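Local atomic coordinates of putative NADH-depentdent flavin oxidoreductase (Cupriavidus metallidurans, PDB entry 5OCS), a protein that probably catalyses NAD(P)H-dependent reductions with an FMN cofactor, as an ene-reductase of the Old Yellow Enzyme family. Residues A20-C25 and S322-M327; L53-T58 and I95-Q100; S48-L53 and R332-A337; A261-T266 and P296-G301; H178-Y183 and W229-A234. One frame throughout, in Å; residues are numbered along the deposited sequence.

Contact 1. Residues A20-C25 and S322-M327; sequences AIAPMC and SIARAM
Met24 lays its thioether against Ala324, and around this pair the contact is at its tightest. SD lies 3.4 Å from Ala324 O and 3.6 Å from Ala324 CB. A bend in the methionine chain (chi3 -76°) then brings CE back over the same carbonyl rather than letting it run on. Beside it Ala22 CB meets Ala324 CB at 3.7 Å, two methyl groups in direct touch. Behind them the first and last strands of the TIM barrel run parallel and close the ring: Ile323 N donates to Ala20 O at 2.9 Å, and Ala22 N donates to Ile323 O at 3.0 Å, approaching from well above the carbonyl plane. Further along, packing is slacker. Met327 CE only grazes Ile21 CD1 at 4.2 Å, the two side chains crossing nearly at right angles. On the solvent side Arg325 turns away and lies exposed, where it packs on Arg353 of the second subunit. Pro23, Cys25, Ala324 and Arg325 all bind FMN in flavin-bound structures of this protein, though the site of this chain holds none in the model. Apolar packing and strand bonds thus set the backbone after both strands, while the arginine is left to meet the cofactor, probably its phosphate, as in relatives.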
# COMPACT_ATOMS: atom_id res chain seq x y z
N ALA D 20 10.92 -11.98 -5.38
CA ALA D 20 11.56 -11.13 -4.38
C ALA D 20 11.29 -9.68 -4.73
O ALA D 20 11.34 -9.31 -5.92
CB ALA D 20 13.06 -11.38 -4.32
N ILE D 21 11.04 -8.85 -3.71
CA ILE D 21 10.88 -7.43 -3.90
C ILE D 21 12.25 -6.83 -3.77
O ILE D 21 12.88 -6.97 -2.72
CB ILE D 21 9.90 -6.78 -2.91
CG1 ILE D 21 8.52 -7.36 -3.10
CG2 ILE D 21 9.84 -5.26 -3.11
CD1 ILE D 21 7.59 -7.05 -1.98
N ALA D 22 12.70 -6.14 -4.83
CA ALA D 22 14.08 -5.67 -4.92
C ALA D 22 14.28 -4.52 -3.94
O ALA D 22 13.34 -3.81 -3.66
CB ALA D 22 14.40 -5.18 -6.34
N PRO D 23 15.52 -4.37 -3.41
CA PRO D 23 15.78 -3.25 -2.52
C PRO D 23 15.75 -1.99 -3.37
O PRO D 23 16.43 -1.94 -4.46
CB PRO D 23 17.19 -3.53 -1.99
CG PRO D 23 17.82 -4.39 -3.05
CD PRO D 23 16.72 -5.18 -3.68
N MET D 24 14.89 -1.06 -3.00
CA MET D 24 14.68 0.10 -3.81
C MET D 24 14.80 1.31 -2.90
O MET D 24 13.97 1.49 -2.03
CB MET D 24 13.30 0.08 -4.46
CG MET D 24 13.22 -0.87 -5.62
SD MET D 24 11.55 -0.95 -6.33
CE MET D 24 10.71 -1.95 -5.13
N CYS D 25 15.85 2.11 -3.11
CA CYS D 25 16.08 3.31 -2.31
C CYS D 25 14.87 4.22 -2.33
O CYS D 25 14.28 4.45 -3.40
CB CYS D 25 17.31 4.08 -2.82
SG CYS D 25 18.82 3.17 -2.49
N SER D 322 14.08 -11.04 -8.71
CA SER D 322 13.78 -9.79 -8.02
C SER D 322 13.12 -8.77 -8.95
O SER D 322 13.52 -8.61 -10.10
CB SER D 322 15.02 -9.20 -7.32
OG SER D 322 16.00 -8.68 -8.21
N ILE D 323 12.09 -8.10 -8.43
CA ILE D 323 11.30 -7.17 -9.22
C ILE D 323 11.26 -5.83 -8.54
O ILE D 323 11.05 -5.76 -7.33
CB ILE D 323 9.89 -7.71 -9.45
CG1 ILE D 323 9.92 -9.00 -10.27
CG2 ILE D 323 9.07 -6.72 -10.27
CD1 ILE D 323 8.62 -9.74 -10.28
N ALA D 324 11.55 -4.78 -9.29
CA ALA D 324 11.67 -3.45 -8.71
C ALA D 324 10.51 -2.57 -9.21
O ALA D 324 9.50 -2.48 -8.52
CB ALA D 324 13.05 -2.90 -8.97
N ARG D 325 10.68 -1.87 -10.34
CA ARG D 325 9.75 -0.87 -10.78
C ARG D 325 8.33 -1.38 -10.92
O ARG D 325 7.43 -0.66 -10.54
CB ARG D 325 10.23 -0.21 -12.08
CG ARG D 325 11.39 0.72 -11.81
CD ARG D 325 11.72 1.57 -13.02
NE ARG D 325 12.81 2.50 -12.72
CZ ARG D 325 13.24 3.44 -13.55
NH1 ARG D 325 12.70 3.60 -14.76
NH2 ARG D 325 14.23 4.25 -13.16
N ALA D 326 8.13 -2.59 -11.43
CA ALA D 326 6.76 -3.09 -11.58
C ALA D 326 6.05 -3.24 -10.24
O ALA D 326 4.83 -3.18 -10.22
CB ALA D 326 6.69 -4.40 -12.36
N MET D 327 6.81 -3.49 -9.17
CA MET D 327 6.25 -3.56 -7.82
C MET D 327 5.80 -2.18 -7.36
O MET D 327 4.83 -2.12 -6.59
CB MET D 327 7.24 -4.11 -6.80
CG MET D 327 7.53 -5.59 -6.86
SD MET D 327 6.09 -6.65 -6.51
CE MET D 327 5.23 -5.83 -5.18

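Contact 2. Residues L53-T58 and I95-Q100; sequences LIIEAT and IAVTIQ
Leu53 O takes two bonds from one residue, Thr98: the backbone N at 2.9 Å, nearly head-on, and OG1 at 2.8 Å, tilted 31° from the carbonyl plane. The threonine hydroxyl reaches this carbonyl because it sits between its own backbone N and carbonyl carbon (chi1 61°), and it is thereby satisfied inside the sheet. The parallel ladder continues on both sides of this grip, with Leu53 N donating to Ala96 O, Ile55 N to Thr98 O at 2.8 Å and Gln100 N to Ile55 O. Thr58 N then donates to Gln100 O at 2.8 Å, while Thr58 OG1 donates back to Glu56 O. Ala57 N lacks a direct partner across the strands. A water accepts from it and donates to Gln100 OE1 at 2.8 Å, and the amide's other end, NE2, is held by Glu176. Ala57 and Gln100 both bind FMN in flavin-bound structures, so this end of the ladder belongs to the cofactor site. The two strands belong to a beta-alpha-beta crossover with helix 76-92 between them. Val97 and Ile99 pack on that helix, Leu53 and Ile55 on helix 36-46, and on the other face Thr98 touches Leu13 of strand 13-15.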
# COMPACT_ATOMS: atom_id res chain seq x y z
N LEU D 53 10.95 -9.96 0.80
CA LEU D 53 11.13 -8.52 0.74
C LEU D 53 12.58 -8.22 1.11
O LEU D 53 13.11 -8.74 2.12
CB LEU D 53 10.19 -7.85 1.74
CG LEU D 53 10.45 -6.36 2.03
CD1 LEU D 53 10.31 -5.47 0.82
CD2 LEU D 53 9.49 -5.92 3.12
N ILE D 54 13.25 -7.39 0.32
CA ILE D 54 14.58 -6.93 0.63
C ILE D 54 14.49 -5.44 0.83
O ILE D 54 14.21 -4.74 -0.15
CB ILE D 54 15.60 -7.22 -0.50
CG1 ILE D 54 15.51 -8.68 -0.94
CG2 ILE D 54 17.01 -6.89 -0.02
CD1 ILE D 54 16.41 -9.06 -2.12
N ILE D 55 14.72 -4.99 2.07
CA ILE D 55 14.69 -3.59 2.41
C ILE D 55 15.83 -2.87 1.66
O ILE D 55 16.90 -3.46 1.45
CB ILE D 55 14.78 -3.38 3.95
CG1 ILE D 55 13.47 -3.83 4.63
CG2 ILE D 55 15.02 -1.92 4.33
CD1 ILE D 55 13.60 -4.11 6.11
N GLU D 56 15.56 -1.62 1.28
CA GLU D 56 16.48 -0.79 0.54
C GLU D 56 17.89 -0.71 1.15
O GLU D 56 18.10 -0.96 2.33
CB GLU D 56 15.96 0.65 0.48
CG GLU D 56 15.97 1.39 1.80
CD GLU D 56 15.16 2.68 1.75
OE1 GLU D 56 15.70 3.71 1.27
OE2 GLU D 56 14.00 2.65 2.18
N ALA D 57 18.81 -0.26 0.32
CA ALA D 57 20.18 0.00 0.74
C ALA D 57 20.23 0.77 2.05
O ALA D 57 19.78 1.94 2.15
CB ALA D 57 20.94 0.78 -0.35
N THR D 58 20.74 0.10 3.07
CA THR D 58 20.78 0.63 4.39
C THR D 58 22.23 0.90 4.79
O THR D 58 23.04 -0.02 4.87
CB THR D 58 20.11 -0.36 5.35
OG1 THR D 58 18.71 -0.43 4.99
CG2 THR D 58 20.22 0.11 6.80
N ILE D 95 5.53 -12.57 5.15
CA ILE D 95 6.66 -12.46 4.25
C ILE D 95 8.00 -12.55 4.97
O ILE D 95 8.14 -12.19 6.15
CB ILE D 95 6.58 -11.14 3.42
CG1 ILE D 95 7.36 -11.26 2.11
CG2 ILE D 95 7.02 -9.94 4.28
CD1 ILE D 95 7.07 -10.17 1.11
N ALA D 96 9.00 -13.03 4.27
CA ALA D 96 10.37 -13.02 4.78
C ALA D 96 10.95 -11.64 4.56
O ALA D 96 10.85 -11.12 3.46
CB ALA D 96 11.22 -14.04 4.00
N VAL D 97 11.49 -11.08 5.62
CA VAL D 97 12.01 -9.72 5.60
C VAL D 97 13.51 -9.78 5.73
O VAL D 97 14.01 -10.28 6.72
CB VAL D 97 11.36 -8.85 6.68
CG1 VAL D 97 11.91 -7.45 6.62
CG2 VAL D 97 9.86 -8.81 6.44
N THR D 98 14.22 -9.22 4.75
CA THR D 98 15.68 -9.17 4.72
C THR D 98 16.10 -7.74 4.44
O THR D 98 15.27 -6.88 4.11
CB THR D 98 16.23 -10.13 3.64
OG1 THR D 98 15.77 -9.74 2.33
CG2 THR D 98 15.73 -11.58 3.96
N ILE D 99 17.40 -7.47 4.49
CA ILE D 99 17.87 -6.10 4.36
C ILE D 99 19.17 -6.06 3.56
O ILE D 99 20.02 -6.93 3.69
CB ILE D 99 18.06 -5.42 5.73
CG1 ILE D 99 18.23 -3.91 5.59
CG2 ILE D 99 19.18 -6.08 6.58
CD1 ILE D 99 17.96 -3.18 6.88
N GLN D 100 19.30 -5.04 2.72
CA GLN D 100 20.54 -4.78 1.96
C GLN D 100 21.41 -3.82 2.74
O GLN D 100 21.01 -2.68 3.02
CB GLN D 100 20.20 -4.22 0.58
CG GLN D 100 21.41 -4.07 -0.31
CD GLN D 100 21.07 -3.33 -1.56
OE1 GLN D 100 20.80 -2.13 -1.52
NE2 GLN D 100 21.15 -4.03 -2.69
O HOH W 1 18.94 -0.51 -2.85

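Contact 3. Residues S48-L53 and R332-A337; sequences SGAGLL and RWPWHA
Ser48 OG, 3.9 Å from Pro334 CG, is held by two backbone groups: it bonds to Met45 O and accepts from Ala50 N at 3.3 Å in a straight bond of 166°. This closes an ST turn, for which a chi1 of 67° folds the hydroxyl back over its own backbone. The turn presents its carbonyl to the helix. Ser48 O lies 3.1 Å from Pro334 CG and 3.1 Å from Trp335 CD1, wedged between proline ring and indole without a hydrogen bond to either. Gly49, with phi at 79°, bends the chain past the indole, and its N sits at the ring edge, 4.1 Å from Trp335 NE1. Ala50 CB closes over the same proline, 4.0 Å from CG. In the TIM barrel this turn leads into strand 52-59, and helix 333-341 lies on the chain beyond the eighth strand, so the contact brings an early loop against a late helix. Arg332, the N-cap residue of that helix, lays its CD over one face of the Trp335 indole, toward the rim and 3.4 Å above the plane. Its guanidinium group goes on to bond Gln44 and Leu328 O of the second subunit, while Phe363, near the C terminus, meets Trp335 edge-to-face.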
# COMPACT_ATOMS: atom_id res chain seq x y z
N SER D 48 2.12 -7.82 -0.33
CA SER D 48 2.00 -8.07 -1.74
C SER D 48 1.86 -9.52 -2.17
O SER D 48 1.59 -9.76 -3.34
CB SER D 48 3.20 -7.52 -2.46
OG SER D 48 4.36 -8.24 -2.08
N GLY D 49 2.10 -10.45 -1.24
CA GLY D 49 2.16 -11.86 -1.54
C GLY D 49 3.43 -12.37 -2.14
O GLY D 49 3.54 -13.56 -2.47
N ALA D 50 4.44 -11.51 -2.30
CA ALA D 50 5.76 -11.98 -2.73
C ALA D 50 6.33 -12.87 -1.62
O ALA D 50 5.97 -12.77 -0.43
CB ALA D 50 6.69 -10.77 -2.95
N GLY D 51 7.31 -13.68 -1.99
CA GLY D 51 7.99 -14.51 -1.03
C GLY D 51 9.00 -13.83 -0.14
O GLY D 51 9.15 -14.19 1.05
N LEU D 52 9.65 -12.81 -0.69
CA LEU D 52 10.79 -12.20 -0.08
C LEU D 52 10.75 -10.68 -0.29
O LEU D 52 10.54 -10.17 -1.39
CB LEU D 52 12.04 -12.79 -0.73
CG LEU D 52 13.34 -12.24 -0.17
CD1 LEU D 52 13.55 -12.51 1.33
CD2 LEU D 52 14.53 -12.73 -1.00
N LEU D 53 10.95 -9.96 0.80
CA LEU D 53 11.13 -8.52 0.74
C LEU D 53 12.58 -8.22 1.11
O LEU D 53 13.11 -8.74 2.12
CB LEU D 53 10.19 -7.85 1.74
CG LEU D 53 10.45 -6.36 2.03
CD1 LEU D 53 10.31 -5.47 0.82
CD2 LEU D 53 9.49 -5.92 3.12
N ARG D 332 0.44 -4.89 -5.96
CA ARG D 332 -0.21 -6.18 -5.96
C ARG D 332 0.29 -7.10 -7.09
O ARG D 332 -0.38 -8.11 -7.44
CB ARG D 332 -1.73 -6.00 -6.09
CG ARG D 332 -2.34 -5.03 -5.08
CD ARG D 332 -2.24 -5.50 -3.63
NE ARG D 332 -3.18 -4.67 -2.90
CZ ARG D 332 -2.91 -3.65 -2.10
NH1 ARG D 332 -1.69 -3.39 -1.67
NH2 ARG D 332 -3.93 -2.92 -1.65
N TRP D 333 1.45 -6.78 -7.68
CA TRP D 333 1.99 -7.58 -8.78
C TRP D 333 1.95 -9.10 -8.54
O TRP D 333 1.51 -9.85 -9.46
CB TRP D 333 3.43 -7.13 -9.13
CG TRP D 333 3.94 -7.70 -10.45
CD1 TRP D 333 3.88 -7.11 -11.65
CD2 TRP D 333 4.55 -8.99 -10.66
NE1 TRP D 333 4.41 -7.92 -12.62
CE2 TRP D 333 4.84 -9.08 -12.04
CE3 TRP D 333 4.91 -10.06 -9.82
CZ2 TRP D 333 5.45 -10.19 -12.61
CZ3 TRP D 333 5.53 -11.19 -10.39
CH2 TRP D 333 5.78 -11.23 -11.79
N PRO D 334 2.31 -9.57 -7.34
CA PRO D 334 2.26 -11.03 -7.17
C PRO D 334 0.84 -11.56 -7.18
O PRO D 334 0.60 -12.67 -7.69
CB PRO D 334 2.96 -11.27 -5.82
CG PRO D 334 3.76 -9.98 -5.56
CD PRO D 334 2.93 -8.90 -6.18
N TRP D 335 -0.14 -10.79 -6.68
CA TRP D 335 -1.55 -11.24 -6.84
C TRP D 335 -1.96 -11.38 -8.34
O TRP D 335 -2.58 -12.38 -8.79
CB TRP D 335 -2.52 -10.26 -6.23
CG TRP D 335 -2.39 -9.97 -4.78
CD1 TRP D 335 -1.40 -10.34 -3.92
CD2 TRP D 335 -3.29 -9.14 -4.04
NE1 TRP D 335 -1.66 -9.83 -2.66
CE2 TRP D 335 -2.83 -9.11 -2.71
CE3 TRP D 335 -4.47 -8.47 -4.37
CZ2 TRP D 335 -3.50 -8.37 -1.71
CZ3 TRP D 335 -5.12 -7.75 -3.39
CH2 TRP D 335 -4.63 -7.71 -2.08
N HIS D 336 -1.59 -10.37 -9.11
CA HIS D 336 -1.92 -10.29 -10.54
C HIS D 336 -1.21 -11.37 -11.31
O HIS D 336 -1.85 -12.00 -12.19
CB HIS D 336 -1.67 -8.90 -11.06
CG HIS D 336 -2.47 -7.88 -10.34
ND1 HIS D 336 -2.06 -6.57 -10.20
CD2 HIS D 336 -3.61 -8.00 -9.62
CE1 HIS D 336 -2.96 -5.91 -9.49
NE2 HIS D 336 -3.92 -6.76 -9.14
N ALA D 337 0.04 -11.66 -10.91
CA ALA D 337 0.77 -12.77 -11.51
C ALA D 337 0.15 -14.15 -11.20
O ALA D 337 0.05 -15.05 -12.09
CB ALA D 337 2.26 -12.74 -11.14

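Contact 4. Residues A261-T266 and P296-G301; sequences AVHVST and PTMAVG
One face of the His263 imidazole carries the sulfur of Met298, a sulfur-aromatic contact in which SD lies 4.3 Å from the ring centroid and 24° off the normal, displaced toward the rim. Met298 CB supports the ring as well, 3.7 Å from His263 CD2. Obliquely to the ring, Val300 CG2 comes within 3.7 Å of His263 NE2. Both ring nitrogens have polar partners, ND1 with Glu176 and NE2 with Ser322. With CG swung anti to the backbone N (chi1 -170°), the imidazole lies across the Met298 side chain at about a right angle. Beneath, neighbouring strands of the barrel run parallel, bonded in turn by Val262 N to Pro296 O, Met298 N to Val262 O at 2.8 Å, Val264 N to Met298 O at 2.8 Å, and Val300 N to Val264 O at 3.2 Å. At the C-terminal ends, where TIM barrels keep their active sites, a water donates to both Val264 O and Val300 O. Thr266 CG2 packs crosswise on Val300 CG1 at 3.9 Å. A histidine held at both nitrogens and covered by sulfur on one face is probably fixed in its rotation, and its position next to Glu176 would probably polarise it.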
# COMPACT_ATOMS: atom_id res chain seq x y z
N ALA D 261 23.31 -17.43 -1.32
CA ALA D 261 22.84 -17.12 -2.63
C ALA D 261 23.81 -16.17 -3.29
O ALA D 261 24.78 -15.70 -2.69
CB ALA D 261 21.44 -16.49 -2.57
N VAL D 262 23.51 -15.86 -4.53
CA VAL D 262 24.06 -14.68 -5.18
C VAL D 262 22.94 -13.97 -5.96
O VAL D 262 22.11 -14.60 -6.63
CB VAL D 262 25.31 -15.02 -6.05
CG1 VAL D 262 24.92 -15.90 -7.21
CG2 VAL D 262 25.97 -13.75 -6.59
N HIS D 263 22.89 -12.64 -5.83
CA HIS D 263 21.89 -11.85 -6.49
C HIS D 263 22.60 -11.10 -7.61
O HIS D 263 23.47 -10.27 -7.33
CB HIS D 263 21.26 -10.89 -5.47
CG HIS D 263 20.04 -10.17 -5.95
ND1 HIS D 263 19.28 -9.38 -5.11
CD2 HIS D 263 19.42 -10.14 -7.15
CE1 HIS D 263 18.26 -8.88 -5.79
NE2 HIS D 263 18.32 -9.31 -7.03
N VAL D 264 22.23 -11.40 -8.84
CA VAL D 264 23.01 -10.98 -10.02
C VAL D 264 22.27 -9.86 -10.71
O VAL D 264 21.15 -10.05 -11.18
CB VAL D 264 23.20 -12.15 -11.00
CG1 VAL D 264 23.93 -11.71 -12.26
CG2 VAL D 264 23.92 -13.33 -10.32
N SER D 265 22.88 -8.67 -10.77
CA SER D 265 22.30 -7.57 -11.52
C SER D 265 22.48 -7.80 -13.02
O SER D 265 23.17 -8.72 -13.43
CB SER D 265 22.86 -6.24 -11.06
OG SER D 265 22.21 -5.89 -9.81
N THR D 266 21.83 -6.99 -13.86
CA THR D 266 21.71 -7.37 -15.28
C THR D 266 22.95 -7.12 -16.08
O THR D 266 22.97 -7.46 -17.25
CB THR D 266 20.58 -6.61 -16.01
OG1 THR D 266 20.91 -5.22 -16.07
CG2 THR D 266 19.23 -6.79 -15.31
N PRO D 296 21.99 -20.87 -5.05
CA PRO D 296 20.70 -20.24 -5.33
C PRO D 296 20.94 -18.85 -5.97
O PRO D 296 21.71 -18.06 -5.42
CB PRO D 296 20.08 -20.10 -3.94
CG PRO D 296 20.61 -21.29 -3.22
CD PRO D 296 22.02 -21.45 -3.69
N THR D 297 20.37 -18.63 -7.14
CA THR D 297 20.72 -17.49 -7.95
C THR D 297 19.50 -16.63 -8.07
O THR D 297 18.49 -17.02 -8.67
CB THR D 297 21.22 -17.94 -9.33
OG1 THR D 297 22.36 -18.78 -9.13
CG2 THR D 297 21.58 -16.77 -10.18
N MET D 298 19.57 -15.44 -7.49
CA MET D 298 18.51 -14.46 -7.67
C MET D 298 18.89 -13.56 -8.83
O MET D 298 20.01 -13.14 -8.88
CB MET D 298 18.34 -13.57 -6.43
CG MET D 298 18.32 -14.25 -5.10
SD MET D 298 17.88 -12.98 -3.82
CE MET D 298 18.12 -13.93 -2.33
N ALA D 299 17.99 -13.29 -9.74
CA ALA D 299 18.27 -12.45 -10.87
C ALA D 299 17.38 -11.22 -10.83
O ALA D 299 16.16 -11.34 -10.64
CB ALA D 299 18.01 -13.19 -12.15
N VAL D 300 17.99 -10.06 -11.03
CA VAL D 300 17.23 -8.83 -11.29
C VAL D 300 16.49 -9.04 -12.58
O VAL D 300 17.11 -9.39 -13.62
CB VAL D 300 18.14 -7.63 -11.45
CG1 VAL D 300 17.32 -6.41 -11.91
CG2 VAL D 300 18.82 -7.31 -10.14
N GLY D 301 15.17 -8.92 -12.50
CA GLY D 301 14.28 -9.06 -13.62
C GLY D 301 13.68 -7.72 -14.00
O GLY D 301 12.74 -7.23 -13.32
O HOH W 2 19.93 -10.37 -13.90

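Contact 5. Residues H178-Y183 and W229-A234; sequences HGAHGY and WMRVSA. With CIT (citric acid), chain J.
Met230 starts the contact by laying its CG 4.1 Å from Gly179 N, where the glycine leaves room beside the strand. Next, Arg231 O accepts a weak, bent bond from Gly179 N at 2.9 Å. The arginine side chain runs alongside His178, both pointing the same way, with ring and guanidinium planes 22° apart. Its CG touches Ala180 CB at 3.8 Å before the chain bends at chi2 (66°) and carries the guanidinium to the FMN site, to which Arg231 belongs. There NH1 forms a salt bridge with Glu176, NE bonds Ser265 OG, and NH2 donates edge-on to citrate O7 at 2.9 Å. Val232 offers mainly its carbonyl carbon, 3.8 Å from Ala180 CB. At Ser233 the strands have drifted apart: a water accepts from Ser233 N at 2.9 Å and donates to Gly179 O at 2.7 Å. On the first segment, the type I' turn from Ala180 to Tyr183 brings out His181, whose ND1 donates in the ring plane to citrate O5 at 2.7 Å. Arg231 and His181 thus both donate to the citrate, probably from the crystallisation liquor, suggesting a pocket that accepts anions; the spacing of His178 and His181 is consistent with the substrate-binding histidine pair of Old Yellow Enzymes.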
# COMPACT_ATOMS: atom_id res chain seq x y z
N HIS D 178 25.78 -5.42 -0.28
CA HIS D 178 25.71 -4.72 -1.55
C HIS D 178 27.10 -4.60 -2.18
O HIS D 178 27.88 -3.77 -1.78
CB HIS D 178 25.09 -3.34 -1.36
CG HIS D 178 24.54 -2.73 -2.62
ND1 HIS D 178 24.84 -3.19 -3.89
CD2 HIS D 178 23.70 -1.68 -2.80
CE1 HIS D 178 24.21 -2.46 -4.79
NE2 HIS D 178 23.50 -1.54 -4.15
N GLY D 179 27.34 -5.43 -3.18
CA GLY D 179 28.59 -5.40 -3.98
C GLY D 179 28.44 -4.89 -5.40
O GLY D 179 29.30 -5.13 -6.23
N ALA D 180 27.37 -4.15 -5.70
CA ALA D 180 27.05 -3.75 -7.06
C ALA D 180 26.78 -2.24 -7.17
O ALA D 180 27.12 -1.49 -6.27
CB ALA D 180 25.87 -4.57 -7.55
N HIS D 181 26.24 -1.83 -8.31
CA HIS D 181 25.80 -0.44 -8.60
C HIS D 181 26.90 0.60 -8.42
O HIS D 181 26.65 1.77 -8.11
CB HIS D 181 24.53 -0.05 -7.82
CG HIS D 181 23.72 1.02 -8.51
ND1 HIS D 181 22.93 0.76 -9.61
CD2 HIS D 181 23.63 2.35 -8.30
CE1 HIS D 181 22.38 1.88 -10.04
NE2 HIS D 181 22.79 2.86 -9.26
N GLY D 182 28.13 0.18 -8.63
CA GLY D 182 29.27 1.07 -8.51
C GLY D 182 29.47 1.65 -7.13
O GLY D 182 30.17 2.67 -7.00
N TYR D 183 28.89 1.02 -6.08
CA TYR D 183 29.10 1.43 -4.71
C TYR D 183 30.42 0.87 -4.15
O TYR D 183 31.26 0.33 -4.90
CB TYR D 183 27.86 1.12 -3.84
CG TYR D 183 26.65 1.92 -4.27
CD1 TYR D 183 26.73 3.31 -4.50
CD2 TYR D 183 25.42 1.31 -4.45
CE1 TYR D 183 25.63 4.05 -4.90
CE2 TYR D 183 24.30 2.04 -4.81
CZ TYR D 183 24.40 3.41 -5.05
OH TYR D 183 23.29 4.14 -5.43
N TRP D 229 24.05 -13.16 1.87
CA TRP D 229 24.47 -13.28 0.48
C TRP D 229 24.99 -11.95 -0.04
O TRP D 229 25.07 -10.98 0.72
CB TRP D 229 23.33 -13.85 -0.38
CG TRP D 229 22.16 -12.95 -0.60
CD1 TRP D 229 21.95 -12.07 -1.62
CD2 TRP D 229 20.99 -12.85 0.23
NE1 TRP D 229 20.75 -11.44 -1.47
CE2 TRP D 229 20.15 -11.90 -0.34
CE3 TRP D 229 20.61 -13.46 1.42
CZ2 TRP D 229 18.92 -11.56 0.23
CZ3 TRP D 229 19.39 -13.13 1.96
CH2 TRP D 229 18.58 -12.18 1.40
N MET D 230 25.40 -11.92 -1.30
CA MET D 230 25.89 -10.68 -1.90
C MET D 230 25.17 -10.38 -3.19
O MET D 230 24.83 -11.28 -3.98
CB MET D 230 27.41 -10.76 -2.18
CG MET D 230 28.05 -9.43 -2.56
SD MET D 230 29.85 -9.54 -2.76
CE MET D 230 30.32 -9.73 -1.08
N ARG D 231 25.04 -9.08 -3.44
CA ARG D 231 24.54 -8.54 -4.69
C ARG D 231 25.74 -8.21 -5.55
O ARG D 231 26.62 -7.51 -5.09
CB ARG D 231 23.76 -7.24 -4.40
CG ARG D 231 23.19 -6.53 -5.61
CD ARG D 231 22.11 -7.33 -6.31
NE ARG D 231 21.26 -6.45 -7.12
CZ ARG D 231 20.22 -5.73 -6.68
NH1 ARG D 231 19.78 -5.85 -5.45
NH2 ARG D 231 19.59 -4.93 -7.53
N VAL D 232 25.75 -8.72 -6.80
CA VAL D 232 26.90 -8.55 -7.69
C VAL D 232 26.45 -8.06 -9.03
O VAL D 232 25.43 -8.52 -9.55
CB VAL D 232 27.66 -9.88 -7.88
CG1 VAL D 232 28.88 -9.70 -8.80
CG2 VAL D 232 28.11 -10.48 -6.54
N SER D 233 27.19 -7.11 -9.62
CA SER D 233 26.91 -6.70 -10.99
C SER D 233 27.45 -7.72 -11.96
O SER D 233 28.61 -8.05 -11.84
CB SER D 233 27.58 -5.37 -11.28
OG SER D 233 27.34 -5.04 -12.64
N ALA D 234 26.65 -8.21 -12.91
CA ALA D 234 27.14 -9.25 -13.83
C ALA D 234 28.41 -8.82 -14.54
O ALA D 234 29.33 -9.63 -14.72
CB ALA D 234 26.08 -9.60 -14.84
C1 CIT J . 19.74 -0.69 -8.99
O1 CIT J . 19.51 0.56 -9.03
O2 CIT J . 20.45 -1.24 -8.10
C2 CIT J . 19.11 -1.52 -10.08
C3 CIT J . 20.00 -2.57 -10.80
O7 CIT J . 19.76 -3.87 -10.25
C4 CIT J . 19.55 -2.60 -12.27
C5 CIT J . 20.20 -3.70 -13.09
O3 CIT J . 20.39 -3.49 -14.31
O4 CIT J . 20.50 -4.78 -12.55
C6 CIT J . 21.50 -2.26 -10.76
O5 CIT J . 21.90 -1.15 -11.16
O6 CIT J . 22.32 -3.11 -10.34
O HOH W 3 29.74 -6.31 -8.61

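Overall arrangement
From the N terminus, strand 19-21 opens contact 1, and the turn at 48-53 opens contact 3 before running into contact 2, with which it shares Leu53. Contact 2 closes first, over a single beta-alpha-beta unit. Contact 5 (178-183 with 229-234) and contact 4 (261-266 with 296-301) follow in series, each joining neighbouring strands further round the barrel, and they touch through bonds between Val232 and the strand of His263 and Ser265. All three fall within the long loops of contacts 1 and 3. Contact 1 ends at 322-327, completing the barrel, and contact 3 ends just beyond, at 332-337; these two therefore cross, tying the last helix to the closed ring.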